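Local coordinates for protein HIAXHD3 (Humicola insolens, PDB 3ZXK) that probably removes arabinofuranose side chains from arabinoxylan as a GH43 arabinofuranosidase, an enzyme whose active site has been engineered to add endo-xylanase activity, at residues 38-43 against 56-61; 62-67 against 106-111; 81-86 against 101-106; 132-137 against 171-176. All coordinates share one frame; numbering follows the deposited sequence.

Overall arrangement
All four contacts lie in the family 43 catalytic domain, a five-bladed beta-propeller. Contact 1 closes the first loop, a hairpin of strands 41-47 and 54-58 at the outer side of the first blade. Contact 2 then opens in the long loop that follows and closes the chain from there to strand 106-113 of the second blade. Contact 3 falls wholly within that span, setting a later part of the same loop against the end of strand 96-103, and the two share Arg106, where their second segments overlap. Contact 4 comes last, joining strand 132-137, the outermost of the second blade, to the turn before strand 175-183 in the third. Contacts 1 to 3 touch one another, and contact 4 meets contacts 2 and 3.

Contact 1: residues 38-43 against 56-61; sequences YSPGAP and VTHSVP
Gly41 and Val60 form an antiparallel hydrogen-bonded pair in the hairpin of strands 41-47 and 54-58, the outer pair of the first propeller blade. Gly41 N gives a nearly straight bond of 2.8 Å to Val60 O, and Val60 N answers to Gly41 O. Ser59 and Val60 both face Gly41, a classic beta bulge, and Ser59 N uses the extra step to reach Ala42 O at 2.9 Å. The tight part is the imidazole of His58, held between two prolines. Pro40 CG sits over the centre of one face, 3.8 Å from the ring centroid of His58, while Pro43 lies on the opposite face with its CB 26° off the ring normal. The carbonyl of Gly41 fills part of the ring edge. With CG beside the backbone N (chi1 -78°), the His58 ring is turned in between the two prolines. Its ND1 and NE2 are hydrogen-bonded to Glu331 and Glu334, which would favour a positively charged imidazole. A leucine in place of His58 would probably leave both glutamates without their mate and lose the flat surface that the two prolines cover. Trp99 of the second blade packs on Ala42, Ser59 and Val60. The packing is looser toward exposed Pro61, where water takes over from direct contact. One water donates to Ser39 OG and Pro61 O, the hydroxyl also being hydrogen-bonded to Asn338, and at the opposite end of the paired backbone another lies 2.8 Å from Ala42 O and 2.8 Å from Ser59 OG.

Contact 2: residues 62-67 against 106-111; sequences RLNFGS and RTYLWT
Phe65 and Tyr108 bring the two backbones no closer than 8.2 Å between their CA atoms, so the irregular loop 62-67 meets strand 106-113 through side chains rather than by strand pairing. The aromatic pair is T-shaped: the edge of Phe65 points at the face of Tyr108, with planes at 63° and centroids 4.8 Å apart. Phe65 CD1 stands over the centre of the tyrosine ring, and its closest carbon there is Tyr108 CD1 at 3.6 Å. Replacing Tyr108 with an alanine would probably open a gap beneath the Phe65 edge and set that ring free to turn. Two residues further along the strand, Trp110 offers its indole N-H in the ring plane to Asn64, with NE1 3.0 Å from OD1. The bond is bent, 140° at the hydrogen, and reaches OD1 from above the amide plane, which stands almost perpendicular to the indole. Asn64 gets there with CG tucked between the backbone N and the carbonyl carbon (chi1 66°), which swings the amide toward the strand. Beyond it, Arg62 O approaches the six-membered part of the indole. Val60 and Pro61 also pack on Trp110, while Phe65 continues onto Ile83 and Val103. The chemistry is thus mainly aromatic and apolar, and the buried indole nitrogen has its polar need met by one bent bond from the loop.

Contact 3: residues 81-86 against 101-106; sequences KGIWAS and GCVEGR
Val103 turns CG1 away from its backbone nitrogen (chi1 179°) and places CG2 beside it, so that both methyls bear on the Gly82 peptide. CG2 comes within 3.5 Å of Gly82 O, while CG1 rests near the glycine CA. At the other end Ser86, with OG on the side of its own N (chi1 -53°), brings that oxygen to 3.5 Å from Gly101 CA. The same hydroxyl donates to Trp84 O at 2.8 Å, meeting it from above the carbonyl plane. On the exposed side the extended Lys81 and Glu104 chains cross at about a right angle. Lys81 CD leans on the carboxylate, but NZ stays 4.1 Å from Glu104 OE1, too far for a salt bridge; Glu104 OE2 bonds instead to Tyr69 OH. Three waters join the backbones. One ties Trp84 N and Ser86 OG to Cys102 O, another bridges Gly82 O and Glu104 N, and the third spans Ala85 O and Cys102 N. Trp84 is a residue of the glycan pocket and touches bound xylose. The loop thus lies beside the end of strand 96-103 and the type I' turn Val103 to Arg106 that leads into strand 106-113, with Cys102 disulfide-bonded to Cys140.

Contact 4: residues 132-137 against 171-176; sequences QHTATI and DGTRQV
Thr173, the residue that packs on Ala135, also binds one face of the Asp171 carboxylate. Its backbone N and its OG1 both come to Asp171 OD1 from the same side of the plane, OG1 at 2.7 Å. On strand 132-137 the His133 ring, which does not reach the turn, has Thr136 OG1 in its plane at the edge, 3.0 Å from NE2, and the Trp110 ring meets it at about 35°. The touching itself is done by small aliphatic groups. Ala135 CB sits 3.6 Å from Thr173 CB, and the threonine methyl CG2 lies alongside. Thr173 places OG1 between its backbone N and carbonyl carbon (chi1 67°), which directs the hydroxyl at Asp171 and turns CG2 toward Ala135. Ile137 reaches over the turn with CG1 3.5 Å from Thr173 O, while its CG2 lies toward Gln175 CB. A water joins the two backbones by donating to Thr136 O and Thr173 O, and Gln175 OE1 is held by Tyr141 and Asn139. Thr134 and Ala135 both face Leu109 in a classic beta bulge. Asp171 OD1 accepting from Thr173 N makes an Asx turn in the link between strands 163-168 and 175-183. The arrangement is one of blade-to-blade packing in a beta-propeller, the outermost strand of the second blade lying against the turn that leads into the outermost strand of the third.

Contact 1: residues 38-43 against 56-61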
loop_
_atom_site.group_PDB
_atom_site.type_symbol
_atom_site.label_atom_id
_atom_site.label_comp_id
_atom_site.label_asym_id
_atom_site.label_seq_id
_atom_site.Cartn_x
_atom_site.Cartn_y
_atom_site.Cartn_z
ATOM N N TYR A 38 5.779 -0.918 6.355
ATOM C CA TYR A 38 5.279 -2.278 6.077
ATOM C C TYR A 38 6.259 -3.044 5.174
ATOM O O TYR A 38 6.923 -2.465 4.336
ATOM C CB TYR A 38 3.856 -2.203 5.510
ATOM C CG TYR A 38 2.876 -1.688 6.583
ATOM C CD1 TYR A 38 2.284 -2.551 7.473
ATOM C CD2 TYR A 38 2.567 -0.314 6.705
ATOM C CE1 TYR A 38 1.401 -2.094 8.462
ATOM C CE2 TYR A 38 1.700 0.164 7.677
ATOM C CZ TYR A 38 1.102 -0.736 8.558
ATOM O OH TYR A 38 0.224 -0.290 9.552
ATOM N N SER A 39 6.423 -4.320 5.432
ATOM C CA SER A 39 7.510 -5.100 4.822
ATOM C C SER A 39 6.978 -6.462 4.364
ATOM O O SER A 39 6.475 -7.228 5.192
ATOM C CB SER A 39 8.592 -5.331 5.882
ATOM O OG SER A 39 9.646 -6.141 5.353
ATOM N N PRO A 40 7.122 -6.831 3.082
ATOM C CA PRO A 40 7.837 -6.176 2.008
ATOM C C PRO A 40 7.187 -4.853 1.639
ATOM O O PRO A 40 5.999 -4.631 1.896
ATOM C CB PRO A 40 7.730 -7.184 0.833
ATOM C CG PRO A 40 6.534 -7.993 1.145
ATOM C CD PRO A 40 6.535 -8.116 2.643
ATOM N N GLY A 41 7.975 -4.011 0.994
ATOM C CA GLY A 41 7.512 -2.690 0.608
ATOM C C GLY A 41 7.357 -2.528 -0.890
ATOM O O GLY A 41 7.865 -3.340 -1.670
ATOM N N ALA A 42 6.669 -1.442 -1.267
ATOM C CA ALA A 42 6.530 -1.003 -2.663
ATOM C C ALA A 42 5.865 -2.043 -3.553
ATOM O O ALA A 42 6.490 -2.563 -4.489
ATOM C CB ALA A 42 7.860 -0.532 -3.263
ATOM N N PRO A 43 4.596 -2.342 -3.283
ATOM C CA PRO A 43 3.878 -3.325 -4.111
ATOM C C PRO A 43 3.798 -2.866 -5.555
ATOM O O PRO A 43 3.809 -1.643 -5.836
ATOM C CB PRO A 43 2.454 -3.307 -3.549
ATOM C CG PRO A 43 2.429 -2.322 -2.464
ATOM C CD PRO A 43 3.748 -1.704 -2.261
ATOM N N VAL A 56 1.227 -8.322 -7.962
ATOM C CA VAL A 56 2.095 -9.347 -8.557
ATOM C C VAL A 56 3.472 -9.491 -7.933
ATOM O O VAL A 56 4.065 -10.566 -8.023
ATOM C CB VAL A 56 2.195 -9.238 -10.092
ATOM C CG1 VAL A 56 0.820 -9.519 -10.689
ATOM C CG2 VAL A 56 2.756 -7.876 -10.515
ATOM N N THR A 57 3.961 -8.440 -7.287
ATOM C CA THR A 57 5.295 -8.454 -6.666
ATOM C C THR A 57 5.450 -7.269 -5.718
ATOM O O THR A 57 4.560 -6.418 -5.639
ATOM C CB THR A 57 6.441 -8.495 -7.752
ATOM O OG1 THR A 57 7.707 -8.802 -7.135
ATOM C CG2 THR A 57 6.557 -7.183 -8.532
ATOM N N HIS A 58 6.563 -7.216 -4.998
ATOM C CA HIS A 58 6.927 -6.024 -4.232
ATOM C C HIS A 58 8.351 -5.689 -4.586
ATOM O O HIS A 58 9.203 -6.575 -4.656
ATOM C CB HIS A 58 6.911 -6.279 -2.734
ATOM C CG HIS A 58 5.539 -6.288 -2.098
ATOM N ND1 HIS A 58 4.662 -7.313 -2.249
ATOM C CD2 HIS A 58 4.918 -5.354 -1.276
ATOM C CE1 HIS A 58 3.554 -7.070 -1.510
ATOM N NE2 HIS A 58 3.697 -5.869 -0.929
ATOM N N SER A 59 8.644 -4.407 -4.780
ATOM C CA SER A 59 10.017 -4.001 -5.199
ATOM C C SER A 59 11.067 -4.066 -4.084
ATOM O O SER A 59 12.253 -4.116 -4.378
ATOM C CB SER A 59 9.989 -2.577 -5.759
ATOM O OG SER A 59 9.247 -2.540 -6.946
ATOM N N VAL A 60 10.610 -4.030 -2.825
ATOM C CA VAL A 60 11.557 -4.059 -1.698
ATOM C C VAL A 60 11.217 -5.254 -0.801
ATOM O O VAL A 60 10.453 -5.141 0.160
ATOM C CB VAL A 60 11.563 -2.704 -0.954
ATOM C CG1 VAL A 60 12.641 -2.681 0.133
ATOM C CG2 VAL A 60 11.815 -1.555 -1.917
ATOM N N PRO A 61 11.771 -6.427 -1.115
ATOM C CA PRO A 61 11.348 -7.625 -0.379
ATOM C C PRO A 61 11.636 -7.585 1.115
ATOM O O PRO A 61 10.922 -8.256 1.867
ATOM C CB PRO A 61 12.099 -8.767 -1.076
ATOM C CG PRO A 61 13.094 -8.136 -2.006
ATOM C CD PRO A 61 12.531 -6.771 -2.336
HETATM O O HOH W 1 9.969 -8.786 4.384
HETATM O O HOH W 2 6.932 -0.938 -6.771
#

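Contact 2: residues 62-67 against 106-111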
loop_
_atom_site.group_PDB
_atom_site.type_symbol
_atom_site.label_atom_id
_atom_site.label_comp_id
_atom_site.label_asym_id
_atom_site.label_seq_id
_atom_site.Cartn_x
_atom_site.Cartn_y
_atom_site.Cartn_z
ATOM N N ARG A 62 12.665 -6.861 1.540
ATOM C CA ARG A 62 12.892 -6.622 2.971
ATOM C C ARG A 62 13.472 -5.228 3.035
ATOM O O ARG A 62 14.344 -4.899 2.233
ATOM C CB ARG A 62 13.867 -7.636 3.561
ATOM C CG ARG A 62 14.165 -7.421 5.035
ATOM C CD ARG A 62 15.016 -8.561 5.572
ATOM N NE ARG A 62 15.323 -8.367 6.992
ATOM C CZ ARG A 62 14.579 -8.831 7.989
ATOM N NH1 ARG A 62 13.488 -9.561 7.731
ATOM N NH2 ARG A 62 14.929 -8.565 9.247
ATOM N N LEU A 63 13.001 -4.410 3.969
ATOM C CA LEU A 63 13.393 -3.004 4.024
ATOM C C LEU A 63 14.841 -2.950 4.469
ATOM O O LEU A 63 15.187 -3.516 5.482
ATOM C CB LEU A 63 12.473 -2.233 4.994
ATOM C CG LEU A 63 10.959 -2.452 4.738
ATOM C CD1 LEU A 63 10.124 -1.540 5.634
ATOM C CD2 LEU A 63 10.585 -2.195 3.281
ATOM N N ASN A 64 15.685 -2.259 3.707
ATOM C CA ASN A 64 17.118 -2.163 3.986
ATOM C C ASN A 64 17.573 -0.749 4.329
ATOM O O ASN A 64 18.704 -0.354 4.031
ATOM C CB ASN A 64 17.907 -2.696 2.781
ATOM C CG ASN A 64 17.751 -1.826 1.525
ATOM O OD1 ASN A 64 16.645 -1.378 1.181
ATOM N ND2 ASN A 64 18.861 -1.618 0.817
ATOM N N PHE A 65 16.713 -0.013 4.998
ATOM C CA PHE A 65 16.922 1.411 5.183
ATOM C C PHE A 65 17.500 1.768 6.541
ATOM O O PHE A 65 17.681 2.949 6.850
ATOM C CB PHE A 65 15.617 2.166 4.984
ATOM C CG PHE A 65 14.831 1.725 3.781
ATOM C CD1 PHE A 65 15.437 1.700 2.527
ATOM C CD2 PHE A 65 13.488 1.357 3.889
ATOM C CE1 PHE A 65 14.723 1.323 1.391
ATOM C CE2 PHE A 65 12.771 0.978 2.750
ATOM C CZ PHE A 65 13.392 0.933 1.508
ATOM N N GLY A 66 17.798 0.767 7.362
ATOM C CA GLY A 66 18.338 1.026 8.690
ATOM C C GLY A 66 17.807 0.073 9.734
ATOM O O GLY A 66 16.796 -0.608 9.535
ATOM N N SER A 67 18.497 0.020 10.868
ATOM C CA SER A 67 18.191 -0.975 11.896
ATOM C C SER A 67 16.829 -0.752 12.563
ATOM O O SER A 67 16.236 -1.693 13.060
ATOM C CB SER A 67 19.303 -1.040 12.941
ATOM O OG SER A 67 19.562 0.241 13.484
ATOM N N ARG A 106 18.355 9.391 2.076
ATOM C CA ARG A 106 19.140 8.737 0.995
ATOM C C ARG A 106 18.184 8.061 0.025
ATOM O O ARG A 106 17.115 7.634 0.426
ATOM C CB ARG A 106 20.088 7.662 1.520
ATOM C CG ARG A 106 21.072 8.137 2.564
ATOM C CD ARG A 106 21.957 6.985 3.014
ATOM N NE ARG A 106 23.236 6.969 2.308
ATOM C CZ ARG A 106 24.219 6.106 2.571
ATOM N NH1 ARG A 106 24.054 5.181 3.510
ATOM N NH2 ARG A 106 25.364 6.154 1.896
ATOM N N THR A 107 18.597 7.909 -1.228
ATOM C CA THR A 107 17.751 7.326 -2.243
ATOM C C THR A 107 18.252 5.927 -2.583
ATOM O O THR A 107 19.440 5.735 -2.855
ATOM C CB THR A 107 17.727 8.228 -3.489
ATOM O OG1 THR A 107 17.226 9.507 -3.109
ATOM C CG2 THR A 107 16.794 7.640 -4.562
ATOM N N TYR A 108 17.338 4.959 -2.563
ATOM C CA TYR A 108 17.679 3.541 -2.733
ATOM C C TYR A 108 17.137 3.068 -4.065
ATOM O O TYR A 108 15.998 3.426 -4.416
ATOM C CB TYR A 108 17.041 2.710 -1.609
ATOM C CG TYR A 108 17.622 3.045 -0.266
ATOM C CD1 TYR A 108 17.142 4.130 0.492
ATOM C CD2 TYR A 108 18.666 2.285 0.256
ATOM C CE1 TYR A 108 17.701 4.454 1.721
ATOM C CE2 TYR A 108 19.219 2.584 1.503
ATOM C CZ TYR A 108 18.738 3.669 2.221
ATOM O OH TYR A 108 19.303 3.970 3.442
ATOM N N LEU A 109 17.958 2.326 -4.817
ATOM C CA LEU A 109 17.540 1.716 -6.064
ATOM C C LEU A 109 17.448 0.215 -5.892
ATOM O O LEU A 109 18.415 -0.422 -5.484
ATOM C CB LEU A 109 18.551 2.008 -7.178
ATOM C CG LEU A 109 18.359 1.200 -8.449
ATOM C CD1 LEU A 109 16.988 1.462 -9.074
ATOM C CD2 LEU A 109 19.495 1.539 -9.412
ATOM N N TRP A 110 16.271 -0.329 -6.194
ATOM C CA TRP A 110 16.063 -1.767 -6.250
ATOM C C TRP A 110 15.664 -2.132 -7.653
ATOM O O TRP A 110 14.872 -1.400 -8.283
ATOM C CB TRP A 110 14.950 -2.174 -5.297
ATOM C CG TRP A 110 15.357 -2.265 -3.850
ATOM C CD1 TRP A 110 15.587 -1.216 -2.943
ATOM C CD2 TRP A 110 15.593 -3.500 -3.106
ATOM N NE1 TRP A 110 15.924 -1.714 -1.712
ATOM C CE2 TRP A 110 15.949 -3.105 -1.751
ATOM C CE3 TRP A 110 15.548 -4.856 -3.429
ATOM C CZ2 TRP A 110 16.239 -4.050 -0.762
ATOM C CZ3 TRP A 110 15.845 -5.801 -2.438
ATOM C CH2 TRP A 110 16.170 -5.406 -1.128
ATOM N N THR A 111 16.251 -3.204 -8.201
ATOM C CA THR A 111 15.914 -3.590 -9.579
ATOM C C THR A 111 15.550 -5.059 -9.673
ATOM O O THR A 111 15.944 -5.857 -8.839
ATOM C CB THR A 111 17.051 -3.312 -10.590
ATOM O OG1 THR A 111 18.182 -4.099 -10.238
ATOM C CG2 THR A 111 17.449 -1.815 -10.604
#

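Contact 3: residues 81-86 against 101-106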
loop_
_atom_site.group_PDB
_atom_site.type_symbol
_atom_site.label_atom_id
_atom_site.label_comp_id
_atom_site.label_asym_id
_atom_site.label_seq_id
_atom_site.Cartn_x
_atom_site.Cartn_y
_atom_site.Cartn_z
ATOM N N LYS A 81 7.642 6.231 8.742
ATOM C CA LYS A 81 8.832 6.565 7.970
ATOM C C LYS A 81 8.851 5.672 6.735
ATOM O O LYS A 81 7.832 5.542 6.066
ATOM C CB LYS A 81 10.097 6.500 8.838
ATOM C CG LYS A 81 10.065 7.520 9.995
ATOM C CD LYS A 81 11.344 7.459 10.798
ATOM C CE LYS A 81 11.366 8.502 11.893
ATOM N NZ LYS A 81 12.486 8.257 12.851
ATOM N N GLY A 82 9.995 5.085 6.411
ATOM C CA GLY A 82 10.068 4.149 5.299
ATOM C C GLY A 82 9.658 4.740 3.960
ATOM O O GLY A 82 10.035 5.856 3.633
ATOM N N ILE A 83 8.917 3.956 3.187
ATOM C CA ILE A 83 8.656 4.285 1.801
ATOM C C ILE A 83 7.498 5.262 1.662
ATOM O O ILE A 83 6.340 4.933 1.933
ATOM C CB ILE A 83 8.383 3.014 0.971
ATOM C CG1 ILE A 83 9.636 2.127 0.991
ATOM C CG2 ILE A 83 7.924 3.367 -0.452
ATOM C CD1 ILE A 83 9.432 0.744 0.352
ATOM N N TRP A 84 7.865 6.488 1.299
ATOM C CA TRP A 84 6.912 7.533 0.928
ATOM C C TRP A 84 6.758 7.508 -0.591
ATOM O O TRP A 84 6.997 6.464 -1.230
ATOM C CB TRP A 84 7.377 8.869 1.475
ATOM C CG TRP A 84 7.148 9.028 2.956
ATOM C CD1 TRP A 84 7.294 8.071 3.957
ATOM C CD2 TRP A 84 6.750 10.252 3.646
ATOM N NE1 TRP A 84 7.046 8.608 5.199
ATOM C CE2 TRP A 84 6.680 9.916 5.081
ATOM C CE3 TRP A 84 6.413 11.535 3.228
ATOM C CZ2 TRP A 84 6.309 10.850 6.035
ATOM C CZ3 TRP A 84 6.040 12.475 4.194
ATOM C CH2 TRP A 84 5.991 12.143 5.569
ATOM N N ALA A 85 6.326 8.604 -1.207
ATOM C CA ALA A 85 6.146 8.575 -2.660
ATOM C C ALA A 85 7.458 8.254 -3.358
ATOM O O ALA A 85 8.480 8.936 -3.116
ATOM C CB ALA A 85 5.573 9.888 -3.172
ATOM N N SER A 86 7.411 7.217 -4.187
ATOM C CA SER A 86 8.591 6.692 -4.880
ATOM C C SER A 86 8.300 6.482 -6.360
ATOM O O SER A 86 7.350 7.069 -6.890
ATOM C CB SER A 86 9.044 5.426 -4.157
ATOM O OG SER A 86 9.220 5.717 -2.774
ATOM N N GLY A 101 13.464 5.087 -4.372
ATOM C CA GLY A 101 12.712 5.767 -3.306
ATOM C C GLY A 101 13.660 6.388 -2.298
ATOM O O GLY A 101 14.620 5.732 -1.881
ATOM N N CYS A 102 13.379 7.626 -1.878
ATOM C CA CYS A 102 14.159 8.274 -0.825
ATOM C C CYS A 102 13.594 7.915 0.534
ATOM O O CYS A 102 12.401 8.097 0.781
ATOM C CB CYS A 102 14.160 9.803 -0.985
ATOM S SG CYS A 102 15.109 10.568 0.366
ATOM N N VAL A 103 14.443 7.402 1.414
ATOM C CA VAL A 103 14.035 7.036 2.764
ATOM C C VAL A 103 15.061 7.638 3.697
ATOM O O VAL A 103 16.269 7.361 3.586
ATOM C CB VAL A 103 13.983 5.488 2.952
ATOM C CG1 VAL A 103 13.582 5.143 4.386
ATOM C CG2 VAL A 103 12.991 4.868 1.966
ATOM N N GLU A 104 14.563 8.490 4.595
ATOM C CA GLU A 104 15.373 9.187 5.592
ATOM C C GLU A 104 16.682 9.729 4.993
ATOM O O GLU A 104 17.796 9.424 5.457
ATOM C CB GLU A 104 15.625 8.297 6.805
ATOM C CG GLU A 104 14.328 7.805 7.446
ATOM C CD GLU A 104 14.574 7.083 8.747
ATOM O OE1 GLU A 104 15.072 7.726 9.707
ATOM O OE2 GLU A 104 14.282 5.881 8.804
ATOM N N GLY A 105 16.514 10.515 3.937
ATOM C CA GLY A 105 17.603 11.329 3.402
ATOM C C GLY A 105 18.534 10.676 2.389
ATOM O O GLY A 105 19.414 11.343 1.886
ATOM N N ARG A 106 18.355 9.391 2.076
ATOM C CA ARG A 106 19.140 8.737 0.995
ATOM C C ARG A 106 18.184 8.061 0.025
ATOM O O ARG A 106 17.115 7.634 0.426
ATOM C CB ARG A 106 20.088 7.662 1.520
ATOM C CG ARG A 106 21.072 8.137 2.564
ATOM C CD ARG A 106 21.957 6.985 3.014
ATOM N NE ARG A 106 23.236 6.969 2.308
ATOM C CZ ARG A 106 24.219 6.106 2.571
ATOM N NH1 ARG A 106 24.054 5.181 3.510
ATOM N NH2 ARG A 106 25.364 6.154 1.896
HETATM O O HOH W 3 11.417 8.034 4.895
HETATM O O HOH W 4 10.321 6.700 -0.289
HETATM O O HOH W 5 11.292 9.061 -3.189
#

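Contact 4: residues 132-137 against 171-176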
loop_
_atom_site.group_PDB
_atom_site.type_symbol
_atom_site.label_atom_id
_atom_site.label_comp_id
_atom_site.label_asym_id
_atom_site.label_seq_id
_atom_site.Cartn_x
_atom_site.Cartn_y
_atom_site.Cartn_z
ATOM N N GLN A 132 16.662 -6.913 -6.182
ATOM C CA GLN A 132 17.894 -6.780 -5.398
ATOM C C GLN A 132 18.221 -5.317 -5.241
ATOM O O GLN A 132 17.945 -4.515 -6.146
ATOM C CB GLN A 132 19.078 -7.444 -6.122
ATOM C CG GLN A 132 18.899 -8.916 -6.487
ATOM C CD GLN A 132 18.978 -9.842 -5.301
ATOM O OE1 GLN A 132 19.617 -9.533 -4.280
ATOM N NE2 GLN A 132 18.341 -11.009 -5.427
ATOM N N HIS A 133 18.859 -4.972 -4.125
ATOM C CA HIS A 133 19.354 -3.620 -3.899
ATOM C C HIS A 133 20.550 -3.359 -4.804
ATOM O O HIS A 133 21.547 -4.083 -4.752
ATOM C CB HIS A 133 19.727 -3.490 -2.440
ATOM C CG HIS A 133 20.284 -2.152 -2.080
ATOM N ND1 HIS A 133 21.329 -2.007 -1.243
ATOM C CD2 HIS A 133 19.937 -0.886 -2.508
ATOM C CE1 HIS A 133 21.620 -0.702 -1.116
ATOM N NE2 HIS A 133 20.773 -0.012 -1.895
ATOM N N THR A 134 20.450 -2.331 -5.631
ATOM C CA THR A 134 21.390 -2.125 -6.723
ATOM C C THR A 134 22.273 -0.887 -6.484
ATOM O O THR A 134 23.447 -0.857 -6.873
ATOM C CB THR A 134 20.611 -2.063 -8.074
ATOM O OG1 THR A 134 19.917 -3.304 -8.291
ATOM C CG2 THR A 134 21.522 -1.747 -9.262
ATOM N N ALA A 135 21.723 0.132 -5.846
ATOM C CA ALA A 135 22.527 1.322 -5.549
ATOM C C ALA A 135 21.899 2.144 -4.453
ATOM O O ALA A 135 20.717 1.946 -4.104
ATOM C CB ALA A 135 22.750 2.166 -6.813
ATOM N N THR A 136 22.709 3.034 -3.881
ATOM C CA THR A 136 22.217 4.038 -2.967
ATOM C C THR A 136 22.840 5.345 -3.480
ATOM O O THR A 136 24.038 5.397 -3.781
ATOM C CB THR A 136 22.637 3.760 -1.490
ATOM O OG1 THR A 136 22.157 2.473 -1.074
ATOM C CG2 THR A 136 22.090 4.836 -0.540
ATOM N N ILE A 137 22.016 6.378 -3.607
ATOM C CA ILE A 137 22.448 7.707 -4.022
ATOM C C ILE A 137 22.350 8.639 -2.799
ATOM O O ILE A 137 21.324 8.658 -2.122
ATOM C CB ILE A 137 21.559 8.198 -5.194
ATOM C CG1 ILE A 137 21.906 7.445 -6.495
ATOM C CG2 ILE A 137 21.712 9.695 -5.407
ATOM C CD1 ILE A 137 20.877 7.597 -7.608
ATOM N N ASP A 171 24.065 3.613 -16.083
ATOM C CA ASP A 171 23.555 2.444 -15.356
ATOM C C ASP A 171 22.498 2.758 -14.269
ATOM O O ASP A 171 21.993 1.847 -13.620
ATOM C CB ASP A 171 24.700 1.573 -14.798
ATOM C CG ASP A 171 25.486 2.248 -13.699
ATOM O OD1 ASP A 171 25.087 3.350 -13.226
ATOM O OD2 ASP A 171 26.544 1.687 -13.312
ATOM N N GLY A 172 22.175 4.042 -14.094
ATOM C CA GLY A 172 21.150 4.468 -13.148
ATOM C C GLY A 172 21.609 4.511 -11.704
ATOM O O GLY A 172 20.793 4.704 -10.793
ATOM N N THR A 173 22.903 4.284 -11.464
ATOM C CA THR A 173 23.368 4.115 -10.060
ATOM C C THR A 173 23.944 5.352 -9.396
ATOM O O THR A 173 24.140 5.330 -8.185
ATOM C CB THR A 173 24.380 2.963 -9.902
ATOM O OG1 THR A 173 25.584 3.336 -10.588
ATOM C CG2 THR A 173 23.804 1.651 -10.464
ATOM N N ARG A 174 24.215 6.409 -10.163
ATOM C CA ARG A 174 24.847 7.603 -9.651
ATOM C C ARG A 174 24.140 8.842 -10.195
ATOM O O ARG A 174 23.614 8.841 -11.311
ATOM C CB ARG A 174 26.305 7.676 -10.118
ATOM C CG ARG A 174 27.197 6.573 -9.553
ATOM C CD ARG A 174 28.625 6.673 -10.098
ATOM N NE ARG A 174 28.701 6.724 -11.567
ATOM C CZ ARG A 174 28.939 7.832 -12.280
ATOM N NH1 ARG A 174 29.134 9.009 -11.684
ATOM N NH2 ARG A 174 28.986 7.771 -13.600
ATOM N N GLN A 175 24.186 9.919 -9.424
ATOM C CA GLN A 175 23.764 11.206 -9.953
ATOM C C GLN A 175 24.890 11.832 -10.779
ATOM O O GLN A 175 26.032 11.918 -10.304
ATOM C CB GLN A 175 23.425 12.094 -8.785
ATOM C CG GLN A 175 22.980 13.486 -9.140
ATOM C CD GLN A 175 22.626 14.270 -7.897
ATOM O OE1 GLN A 175 21.594 14.032 -7.266
ATOM N NE2 GLN A 175 23.505 15.179 -7.518
ATOM N N VAL A 176 24.572 12.316 -11.982
ATOM C CA VAL A 176 25.576 12.954 -12.853
ATOM C C VAL A 176 25.458 14.486 -12.766
ATOM O O VAL A 176 26.457 15.219 -12.768
ATOM C CB VAL A 176 25.479 12.443 -14.326
ATOM C CG1 VAL A 176 26.034 13.449 -15.343
ATOM C CG2 VAL A 176 26.169 11.089 -14.457
HETATM O O HOH W 6 25.425 6.341 -6.030
#